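Capsular polysaccharide export system protein KpsC (Thermosulfurimonas dismutans, PDB 6MGB) transfers the sugar Kdo in a beta-2,4 linkage, probably from CMP-Kdo, during synthesis of the conserved glycolipid that carries Gram-negative capsules. Local coordinates at residues D168-L173 with T244-M249; M249-L254 with M265-G270; A176-F181 with K211-R216. All coordinates share one frame; numbering follows the deposited sequence.

Contact 1: residues D168-L173 with T244-M249; sequences DMSVRL and TVSSQM. With C5P (cytidine-5'-monophosphate), chain D.
Ser246 and Ser170 meet hydroxyl to hydroxyl, and the polar part of this buried contact centres on that pair. Ser246 OG lies 2.8 Å from Ser170 OG and also near Ser170 O, a weak bond, so both of these polar atoms of Ser170 face it. The Ser246 hydroxyl reaches them because its first torsion (chi1 64°) sets OG between the backbone N and the carbonyl carbon. Gln164 NE2 also bonds to this oxygen, which is therefore well supplied with partners despite its burial.

Apolar contact is slighter. Val171 CG1 stands 4.3 Å from Val245 CG1, while Val171 CG2 lies 3.7 Å from Ser246 OG, so one methyl borders that hydroxyl.

A capping bond marks the helix start in each segment. Asp168 OD1 accepts from Ser170 N at 3.0 Å, the donor standing above the carboxylate plane. Ser247 OG likewise accepts from Met249 N at 3.0 Å, and its own backbone N donates to Thr244 OG1 in an ST motif. Ser247 is thus tied through its backbone N to Thr244 and through OG to Met249.

The bonds to the nucleotide come from this same turn. Ser247 OG donates to C5P O1P over 2.8 Å, while Gln248 N donates to C5P O3P in a nearly straight bond of 173°. Further along, Met249 SD lies over a face of the cytosine ring, 3.4 Å from C5P N3. The phosphate sits by the N-terminal end of helix 248-255, whose dipole would probably favour its negative charge. A nucleotide phosphate held at a helix start after a parallel strand, here 241-244, is characteristic of the Rossmann-like nucleotide-binding domain of GT-B glycosyltransferases.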
loop_
_atom_site.group_PDB
_atom_site.type_symbol
_atom_site.label_atom_id
_atom_site.label_comp_id
_atom_site.label_asym_id
_atom_site.label_seq_id
_atom_site.Cartn_x
_atom_site.Cartn_y
_atom_site.Cartn_z
ATOM N N ASP A 168 6.789 10.494 -0.414
ATOM C CA ASP A 168 6.026 9.348 0.063
ATOM C C ASP A 168 6.024 9.318 1.587
ATOM O O ASP A 168 7.067 9.094 2.207
ATOM C CB ASP A 168 6.622 8.060 -0.513
ATOM C CG ASP A 168 5.776 6.837 -0.229
ATOM O OD1 ASP A 168 4.811 6.931 0.558
ATOM O OD2 ASP A 168 6.083 5.773 -0.806
ATOM N N MET A 169 4.857 9.546 2.198
ATOM C CA MET A 169 4.773 9.592 3.654
ATOM C C MET A 169 5.168 8.273 4.302
ATOM O O MET A 169 5.562 8.267 5.473
ATOM C CB MET A 169 3.354 9.967 4.098
ATOM C CG MET A 169 2.903 11.368 3.700
ATOM S SD MET A 169 3.863 12.706 4.449
ATOM C CE MET A 169 3.721 12.354 6.200
ATOM N N SER A 170 5.070 7.154 3.579
ATOM C CA SER A 170 5.405 5.865 4.172
ATOM C C SER A 170 6.888 5.737 4.496
ATOM O O SER A 170 7.267 4.825 5.238
ATOM C CB SER A 170 4.982 4.728 3.240
ATOM O OG SER A 170 5.838 4.640 2.113
ATOM N N VAL A 171 7.729 6.622 3.962
ATOM C CA VAL A 171 9.156 6.578 4.272
ATOM C C VAL A 171 9.405 7.088 5.686
ATOM O O VAL A 171 9.860 6.345 6.563
ATOM C CB VAL A 171 9.954 7.382 3.230
ATOM C CG1 VAL A 171 11.416 7.506 3.640
ATOM C CG2 VAL A 171 9.841 6.721 1.866
ATOM N N ARG A 172 9.105 8.366 5.933
ATOM C CA ARG A 172 9.407 8.943 7.240
ATOM C C ARG A 172 8.480 8.399 8.319
ATOM O O ARG A 172 8.908 8.188 9.458
ATOM C CB ARG A 172 9.345 10.468 7.176
ATOM C CG ARG A 172 10.594 11.079 6.557
ATOM C CD ARG A 172 10.650 12.588 6.712
ATOM N NE ARG A 172 11.944 13.121 6.280
ATOM C CZ ARG A 172 12.957 13.426 7.089
ATOM N NH1 ARG A 172 12.854 13.274 8.404
ATOM N NH2 ARG A 172 14.088 13.897 6.578
ATOM N N LEU A 173 7.213 8.152 7.988
ATOM C CA LEU A 173 6.351 7.484 8.954
ATOM C C LEU A 173 6.659 5.996 9.069
ATOM O O LEU A 173 6.146 5.347 9.986
ATOM C CB LEU A 173 4.879 7.700 8.599
ATOM C CG LEU A 173 4.345 9.114 8.846
ATOM C CD1 LEU A 173 2.869 9.237 8.492
ATOM C CD2 LEU A 173 4.552 9.506 10.300
ATOM N N THR A 244 13.881 -2.941 -0.198
ATOM C CA THR A 244 12.883 -1.881 -0.171
ATOM C C THR A 244 12.983 -1.116 1.141
ATOM O O THR A 244 13.412 -1.658 2.165
ATOM C CB THR A 244 11.460 -2.437 -0.340
ATOM O OG1 THR A 244 10.539 -1.360 -0.548
ATOM C CG2 THR A 244 11.032 -3.239 0.890
ATOM N N VAL A 245 12.582 0.154 1.098
ATOM C CA VAL A 245 12.461 0.970 2.302
ATOM C C VAL A 245 11.072 0.751 2.882
ATOM O O VAL A 245 10.926 0.206 3.983
ATOM C CB VAL A 245 12.713 2.463 2.010
ATOM C CG1 VAL A 245 12.440 3.306 3.256
ATOM C CG2 VAL A 245 14.142 2.684 1.529
ATOM N N SER A 246 10.034 1.165 2.136
ATOM C CA SER A 246 8.668 1.055 2.640
ATOM C C SER A 246 7.623 0.864 1.541
ATOM O O SER A 246 6.434 1.086 1.801
ATOM C CB SER A 246 8.303 2.310 3.446
ATOM O OG SER A 246 8.307 3.458 2.614
ATOM N N SER A 247 8.018 0.452 0.339
ATOM C CA SER A 247 7.089 0.382 -0.780
ATOM C C SER A 247 6.112 -0.781 -0.624
ATOM O O SER A 247 6.451 -1.847 -0.104
ATOM C CB SER A 247 7.857 0.232 -2.092
ATOM O OG SER A 247 6.975 0.035 -3.183
ATOM N N GLN A 248 4.881 -0.569 -1.102
ATOM C CA GLN A 248 3.919 -1.666 -1.177
ATOM C C GLN A 248 4.431 -2.788 -2.069
ATOM O O GLN A 248 4.026 -3.944 -1.908
ATOM C CB GLN A 248 2.573 -1.157 -1.696
ATOM C CG GLN A 248 1.520 -2.248 -1.879
ATOM C CD GLN A 248 0.211 -1.709 -2.419
ATOM O OE1 GLN A 248 -0.089 -0.522 -2.285
ATOM N NE2 GLN A 248 -0.574 -2.580 -3.041
ATOM N N MET A 249 5.315 -2.470 -3.017
ATOM C CA MET A 249 5.858 -3.500 -3.892
ATOM C C MET A 249 6.657 -4.534 -3.112
ATOM O O MET A 249 6.827 -5.660 -3.588
ATOM C CB MET A 249 6.721 -2.858 -4.979
ATOM C CG MET A 249 7.198 -3.825 -6.048
ATOM S SD MET A 249 7.867 -2.970 -7.490
ATOM C CE MET A 249 8.483 -4.349 -8.448
HETATM O O3P C5P D . 3.994 1.940 -2.109
HETATM P P C5P D . 4.381 2.484 -3.465
HETATM O O1P C5P D . 5.898 2.639 -3.518
HETATM O O2P C5P D . 3.744 3.778 -3.932
HETATM O "O5'" C5P D . 3.997 1.346 -4.507
HETATM C "C5'" C5P D . 2.683 1.231 -5.030
HETATM C "C4'" C5P D . 2.624 0.160 -6.088
HETATM O "O4'" C5P D . 3.290 0.638 -7.286
HETATM C "C3'" C5P D . 3.350 -1.134 -5.747
HETATM O "O3'" C5P D . 2.556 -2.017 -4.973
HETATM C "C2'" C5P D . 3.715 -1.694 -7.116
HETATM O "O2'" C5P D . 2.614 -2.372 -7.705
HETATM C "C1'" C5P D . 3.992 -0.416 -7.910
HETATM N N1 C5P D . 5.434 -0.073 -7.923
HETATM C C2 C5P D . 6.277 -0.385 -9.121
HETATM N N3 C5P D . 7.740 -0.031 -9.123
HETATM C C4 C5P D . 8.345 0.622 -7.966
HETATM C C5 C5P D . 7.506 0.933 -6.774
HETATM C C6 C5P D . 6.044 0.578 -6.773
HETATM O O2 C5P D . 5.792 -0.913 -10.061
HETATM N N4 C5P D . 9.765 0.963 -7.966
#

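Contact 2: residues M249-L254 with M265-G270; sequences MGFEGL and MPFYAG. With C5P (cytidine-5'-monophosphate), chain D.
Phe251 lays its CB over the face of the Tyr268 ring, 4.0 Å from the ring centroid and 26° off its normal, a CH-pi contact. The Phe251 backbone N approaches that same ring nearer its rim, and Pro266 CG lies over the opposite face, also near the rim, so the tyrosine ring is sandwiched between helix 249-254 and its own turn. The side chains of Phe251 and Tyr268 run antiparallel, which brings Phe251 CD1 to within 3.5 Å of Tyr268 CB.

The side chain of the second aromatic partner, Phe267, runs roughly perpendicular to that of Phe251. Phe267 CE1 lies over a face of the Phe251 ring, toward its rim, and Phe267 CZ touches Phe251 CB at 3.9 Å. The planes are inclined at 59°, an oblique meeting. Phe251, Phe267 and Tyr268 form an aromatic cluster, and Phe267 extends it by stacking on Phe76.

Pro266 to Ala269 form a type I beta turn, closed by Ala269 N donating to Pro266 O over 3.1 Å. It lies in the crossover between parallel strands 259-262 and 275-276 of the Rossmann-like sheet expected of a GT-B enzyme, and it packs against the helix that precedes the first of them.

With its CG between backbone N and carbonyl carbon (chi1 54°), the Tyr268 ring is directed at the helix, and OH comes 3.3 Å from Gly250 CA. A beta carbon on Gly250 would collide with that oxygen, which bonds to Ser247 O.

Further round the helix, Glu252 takes up the ribose: OE1 accepts from C5P O2' at 2.9 Å, and OE2 accepts a weak bond from O3'. The extended side chain thereby places one carboxylate against both sugar hydroxyls.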
loop_
_atom_site.group_PDB
_atom_site.type_symbol
_atom_site.label_atom_id
_atom_site.label_comp_id
_atom_site.label_asym_id
_atom_site.label_seq_id
_atom_site.Cartn_x
_atom_site.Cartn_y
_atom_site.Cartn_z
ATOM N N MET A 249 5.315 -2.470 -3.017
ATOM C CA MET A 249 5.858 -3.500 -3.892
ATOM C C MET A 249 6.657 -4.534 -3.112
ATOM O O MET A 249 6.827 -5.660 -3.588
ATOM C CB MET A 249 6.721 -2.858 -4.979
ATOM C CG MET A 249 7.198 -3.825 -6.048
ATOM S SD MET A 249 7.867 -2.970 -7.490
ATOM C CE MET A 249 8.483 -4.349 -8.448
ATOM N N GLY A 250 7.149 -4.175 -1.924
ATOM C CA GLY A 250 7.783 -5.164 -1.067
ATOM C C GLY A 250 6.818 -6.245 -0.622
ATOM O O GLY A 250 7.178 -7.422 -0.549
ATOM N N PHE A 251 5.575 -5.863 -0.319
ATOM C CA PHE A 251 4.576 -6.862 0.042
ATOM C C PHE A 251 4.175 -7.697 -1.166
ATOM O O PHE A 251 3.929 -8.901 -1.039
ATOM C CB PHE A 251 3.348 -6.195 0.657
ATOM C CG PHE A 251 2.354 -7.172 1.211
ATOM C CD1 PHE A 251 2.695 -7.986 2.279
ATOM C CD2 PHE A 251 1.087 -7.285 0.664
ATOM C CE1 PHE A 251 1.790 -8.895 2.794
ATOM C CE2 PHE A 251 0.175 -8.192 1.176
ATOM C CZ PHE A 251 0.529 -8.997 2.243
ATOM N N GLU A 252 4.099 -7.077 -2.346
ATOM C CA GLU A 252 3.824 -7.843 -3.556
ATOM C C GLU A 252 4.908 -8.886 -3.795
ATOM O O GLU A 252 4.622 -10.000 -4.248
ATOM C CB GLU A 252 3.691 -6.899 -4.751
ATOM C CG GLU A 252 2.454 -6.021 -4.667
ATOM C CD GLU A 252 2.331 -5.049 -5.819
ATOM O OE1 GLU A 252 3.294 -4.918 -6.604
ATOM O OE2 GLU A 252 1.263 -4.411 -5.938
ATOM N N GLY A 253 6.159 -8.548 -3.479
ATOM C CA GLY A 253 7.217 -9.543 -3.532
ATOM C C GLY A 253 7.059 -10.613 -2.468
ATOM O O GLY A 253 7.266 -11.801 -2.732
ATOM N N LEU A 254 6.685 -10.210 -1.252
ATOM C CA LEU A 254 6.447 -11.180 -0.188
ATOM C C LEU A 254 5.341 -12.155 -0.577
ATOM O O LEU A 254 5.435 -13.357 -0.303
ATOM C CB LEU A 254 6.090 -10.449 1.108
ATOM C CG LEU A 254 6.392 -11.144 2.437
ATOM C CD1 LEU A 254 7.888 -11.319 2.641
ATOM C CD2 LEU A 254 5.794 -10.345 3.584
ATOM N N MET A 265 9.982 0.574 8.136
ATOM C CA MET A 265 9.005 -0.237 8.860
ATOM C C MET A 265 7.636 -0.081 8.202
ATOM O O MET A 265 6.729 0.549 8.764
ATOM C CB MET A 265 8.957 0.158 10.334
ATOM C CG MET A 265 8.003 -0.665 11.198
ATOM S SD MET A 265 8.312 -2.447 11.212
ATOM C CE MET A 265 10.024 -2.514 11.738
ATOM N N PRO A 266 7.457 -0.640 6.999
ATOM C CA PRO A 266 6.138 -0.594 6.351
ATOM C C PRO A 266 5.110 -1.474 7.048
ATOM O O PRO A 266 5.420 -2.139 8.040
ATOM C CB PRO A 266 6.432 -1.084 4.928
ATOM C CG PRO A 266 7.651 -1.932 5.067
ATOM C CD PRO A 266 8.471 -1.283 6.146
ATOM N N PHE A 267 3.879 -1.498 6.529
ATOM C CA PHE A 267 2.795 -2.174 7.235
ATOM C C PHE A 267 3.048 -3.669 7.366
ATOM O O PHE A 267 2.545 -4.303 8.301
ATOM C CB PHE A 267 1.464 -1.920 6.521
ATOM C CG PHE A 267 1.370 -2.543 5.153
ATOM C CD1 PHE A 267 0.832 -3.810 4.990
ATOM C CD2 PHE A 267 1.804 -1.858 4.030
ATOM C CE1 PHE A 267 0.734 -4.384 3.734
ATOM C CE2 PHE A 267 1.709 -2.428 2.773
ATOM C CZ PHE A 267 1.173 -3.693 2.627
ATOM N N TYR A 268 3.828 -4.246 6.457
ATOM C CA TYR A 268 4.070 -5.682 6.428
ATOM C C TYR A 268 5.369 -6.083 7.115
ATOM O O TYR A 268 5.677 -7.278 7.175
ATOM C CB TYR A 268 4.086 -6.180 4.978
ATOM C CG TYR A 268 5.050 -5.427 4.098
ATOM C CD1 TYR A 268 4.648 -4.286 3.417
ATOM C CD2 TYR A 268 6.364 -5.846 3.959
ATOM C CE1 TYR A 268 5.526 -3.590 2.614
ATOM C CE2 TYR A 268 7.250 -5.158 3.161
ATOM C CZ TYR A 268 6.826 -4.027 2.490
ATOM O OH TYR A 268 7.703 -3.331 1.693
ATOM N N ALA A 269 6.136 -5.125 7.622
ATOM C CA ALA A 269 7.375 -5.421 8.321
ATOM C C ALA A 269 7.112 -5.625 9.811
ATOM O O ALA A 269 6.094 -5.190 10.354
ATOM C CB ALA A 269 8.388 -4.293 8.120
ATOM N N GLY A 270 8.052 -6.301 10.467
ATOM C CA GLY A 270 7.982 -6.503 11.901
ATOM C C GLY A 270 7.078 -7.624 12.356
ATOM O O GLY A 270 6.790 -7.714 13.556
HETATM O O3P C5P D . 3.994 1.940 -2.109
HETATM P P C5P D . 4.381 2.484 -3.465
HETATM O O1P C5P D . 5.898 2.639 -3.518
HETATM O O2P C5P D . 3.744 3.778 -3.932
HETATM O "O5'" C5P D . 3.997 1.346 -4.507
HETATM C "C5'" C5P D . 2.683 1.231 -5.030
HETATM C "C4'" C5P D . 2.624 0.160 -6.088
HETATM O "O4'" C5P D . 3.290 0.638 -7.286
HETATM C "C3'" C5P D . 3.350 -1.134 -5.747
HETATM O "O3'" C5P D . 2.556 -2.017 -4.973
HETATM C "C2'" C5P D . 3.715 -1.694 -7.116
HETATM O "O2'" C5P D . 2.614 -2.372 -7.705
HETATM C "C1'" C5P D . 3.992 -0.416 -7.910
HETATM N N1 C5P D . 5.434 -0.073 -7.923
HETATM C C2 C5P D . 6.277 -0.385 -9.121
HETATM N N3 C5P D . 7.740 -0.031 -9.123
HETATM C C4 C5P D . 8.345 0.622 -7.966
HETATM C C5 C5P D . 7.506 0.933 -6.774
HETATM C C6 C5P D . 6.044 0.578 -6.773
HETATM O O2 C5P D . 5.792 -0.913 -10.061
HETATM N N4 C5P D . 9.765 0.963 -7.966
#

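Contact 3: residues A176-F181 with K211-R216; sequences ADEDTF and KGYLAR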
loop_
_atom_site.group_PDB
_atom_site.type_symbol
_atom_site.label_atom_id
_atom_site.label_comp_id
_atom_site.label_asym_id
_atom_site.label_seq_id
_atom_site.Cartn_x
_atom_site.Cartn_y
_atom_site.Cartn_z
ATOM N N ALA A 176 12.061 5.845 8.433
ATOM C CA ALA A 176 13.205 6.049 7.556
ATOM C C ALA A 176 13.276 7.516 7.134
ATOM O O ALA A 176 12.515 8.360 7.615
ATOM C CB ALA A 176 13.096 5.108 6.355
ATOM N N ASP A 177 14.209 7.829 6.240
ATOM C CA ASP A 177 14.264 9.160 5.646
ATOM C C ASP A 177 14.880 9.047 4.255
ATOM O O ASP A 177 15.070 7.947 3.728
ATOM C CB ASP A 177 15.020 10.143 6.555
ATOM C CG ASP A 177 16.495 9.796 6.727
ATOM O OD1 ASP A 177 17.058 9.052 5.897
ATOM O OD2 ASP A 177 17.098 10.280 7.708
ATOM N N GLU A 178 15.197 10.198 3.663
ATOM C CA GLU A 178 15.670 10.219 2.284
ATOM C C GLU A 178 16.997 9.484 2.145
ATOM O O GLU A 178 17.243 8.815 1.134
ATOM C CB GLU A 178 15.809 11.664 1.797
ATOM C CG GLU A 178 14.499 12.455 1.746
ATOM C CD GLU A 178 13.977 12.844 3.118
ATOM O OE1 GLU A 178 14.800 13.137 4.009
ATOM O OE2 GLU A 178 12.742 12.849 3.312
ATOM N N ASP A 179 17.864 9.591 3.151
ATOM C CA ASP A 179 19.185 8.979 3.084
ATOM C C ASP A 179 19.150 7.472 3.301
ATOM O O ASP A 179 20.144 6.798 3.011
ATOM C CB ASP A 179 20.110 9.640 4.110
ATOM C CG ASP A 179 21.573 9.563 3.715
ATOM O OD1 ASP A 179 22.388 9.073 4.524
ATOM O OD2 ASP A 179 21.909 9.977 2.584
ATOM N N THR A 180 18.035 6.928 3.798
ATOM C CA THR A 180 17.902 5.480 3.918
ATOM C C THR A 180 18.037 4.792 2.565
ATOM O O THR A 180 18.533 3.662 2.489
ATOM C CB THR A 180 16.555 5.133 4.555
ATOM O OG1 THR A 180 16.396 5.881 5.767
ATOM C CG2 THR A 180 16.465 3.643 4.860
ATOM N N PHE A 181 17.606 5.452 1.489
ATOM C CA PHE A 181 17.716 4.851 0.163
ATOM C C PHE A 181 19.175 4.701 -0.253
ATOM O O PHE A 181 19.545 3.709 -0.894
ATOM C CB PHE A 181 16.935 5.687 -0.848
ATOM C CG PHE A 181 15.449 5.531 -0.731
ATOM C CD1 PHE A 181 14.720 6.324 0.139
ATOM C CD2 PHE A 181 14.782 4.577 -1.480
ATOM C CE1 PHE A 181 13.351 6.174 0.253
ATOM C CE2 PHE A 181 13.415 4.421 -1.371
ATOM C CZ PHE A 181 12.699 5.220 -0.503
ATOM N N LYS A 211 9.315 12.853 -8.748
ATOM C CA LYS A 211 10.726 12.506 -8.719
ATOM C C LYS A 211 10.942 11.329 -7.772
ATOM O O LYS A 211 10.131 11.062 -6.883
ATOM C CB LYS A 211 11.567 13.707 -8.282
ATOM C CG LYS A 211 11.473 14.895 -9.235
ATOM C CD LYS A 211 12.009 16.173 -8.608
ATOM C CE LYS A 211 11.911 17.346 -9.574
ATOM N NZ LYS A 211 12.724 17.130 -10.803
ATOM N N GLY A 212 12.050 10.619 -7.985
ATOM C CA GLY A 212 12.381 9.441 -7.212
ATOM C C GLY A 212 13.603 9.663 -6.336
ATOM O O GLY A 212 14.340 10.635 -6.469
ATOM N N TYR A 213 13.803 8.723 -5.414
ATOM C CA TYR A 213 14.975 8.773 -4.548
ATOM C C TYR A 213 16.202 8.224 -5.268
ATOM O O TYR A 213 17.170 8.952 -5.516
ATOM C CB TYR A 213 14.714 7.988 -3.259
ATOM C CG TYR A 213 13.579 8.525 -2.415
ATOM C CD1 TYR A 213 13.794 9.542 -1.492
ATOM C CD2 TYR A 213 12.296 8.001 -2.524
ATOM C CE1 TYR A 213 12.760 10.031 -0.711
ATOM C CE2 TYR A 213 11.257 8.483 -1.747
ATOM C CZ TYR A 213 11.494 9.495 -0.843
ATOM O OH TYR A 213 10.460 9.973 -0.069
ATOM N N LEU A 214 16.174 6.936 -5.618
ATOM C CA LEU A 214 17.298 6.332 -6.324
ATOM C C LEU A 214 17.392 6.831 -7.759
ATOM O O LEU A 214 18.490 6.885 -8.324
ATOM C CB LEU A 214 17.169 4.809 -6.305
ATOM C CG LEU A 214 17.219 4.145 -4.927
ATOM C CD1 LEU A 214 16.811 2.685 -5.029
ATOM C CD2 LEU A 214 18.608 4.272 -4.324
ATOM N N ALA A 215 16.261 7.209 -8.359
ATOM C CA ALA A 215 16.267 7.634 -9.754
ATOM C C ALA A 215 17.076 8.910 -9.953
ATOM O O ALA A 215 17.598 9.142 -11.049
ATOM C CB ALA A 215 14.832 7.833 -10.242
ATOM N N ARG A 216 17.195 9.742 -8.917
ATOM C CA ARG A 216 17.947 10.989 -9.002
ATOM C C ARG A 216 19.419 10.827 -8.650
ATOM O O ARG A 216 20.202 11.749 -8.899
ATOM C CB ARG A 216 17.341 12.046 -8.075
ATOM C CG ARG A 216 15.864 12.293 -8.300
ATOM C CD ARG A 216 15.551 12.975 -9.614
ATOM N NE ARG A 216 16.020 14.357 -9.683
ATOM C CZ ARG A 216 15.671 15.207 -10.640
ATOM N NH1 ARG A 216 14.849 14.800 -11.591
ATOM N NH2 ARG A 216 16.142 16.451 -10.656
HETATM O O HOH W 1 10.738 11.227 2.254
#
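This is an aromatic contact between the start of helix 180-191 and the loop leading from helix 203-206 to strand 224-226. Phe181 and Tyr213 form an offset stack, with centroids 4.1 Å apart and planes only 5° from parallel. The offset puts Phe181 CE1 over the centre of the Tyr213 ring, whereas Tyr213 CG sits toward the rim of the Phe181 ring. Tyr213 CB lies over the same face in a CH-pi contact, 3.8 Å from the Phe181 centroid.

Tyr213 is also met at its edge, where Glu178 CG approaches CE1 at 3.9 Å. The Glu178 chain bends at its second torsion (chi2 73°), which turns the carboxylate back toward the phenol end, and one water joins the two: it donates to OE2 over 2.8 Å and bonds to Tyr213 OH. Glu178 OE1 makes a salt bridge with Arg172. Beside the stack, Leu214 CD2 rests 3.6 Å from Phe181 O and also touches Phe181 CB. Putting a serine in place of Tyr213 would probably leave one face of Phe181 without its stacking partner and the bridging water without its phenol mate.

The turn carrying Glu178 is fixed by a capping box: Asp177 N donates to Thr180 OG1 at 3.0 Å, and Asp177 OD1 accepts a weak bond from Thr180 N in return. From the loop side, Leu214 N and Ala215 N donate to the carboxylate of Asp163, a CMP-binding residue, which ties the loop to the nucleotide site. Phe181 and Tyr213 both touch Val171 of helix 169-172; Tyr213 also meets the ring of Tyr166, and Phe181 touches Gln164, so the stacked pair lies among that short helix, the start of helix 180-191 and the loop following strand 158-162.

In the fold
All three contacts belong to the half of the chain built on the six-stranded parallel sheet. Contact 3 falls, in sequence, between the two segments of contact 1, and contact 2 follows in series, sharing Met249 and helix 248-255 with contact 1. Centres of contacts 1 and 2 are about 9 Å apart, those of 1 and 3 about 10 Å, and those of 2 and 3 about 17 Å, so contact 1 links the others: Tyr268 joins it to contact 2, and the packing of Val245 on Phe181 to contact 3. Segments 244-249 and 249-254 bind the CMP, while contact 3 includes a loop bonded to the Asp163 carboxylate of the same pocket.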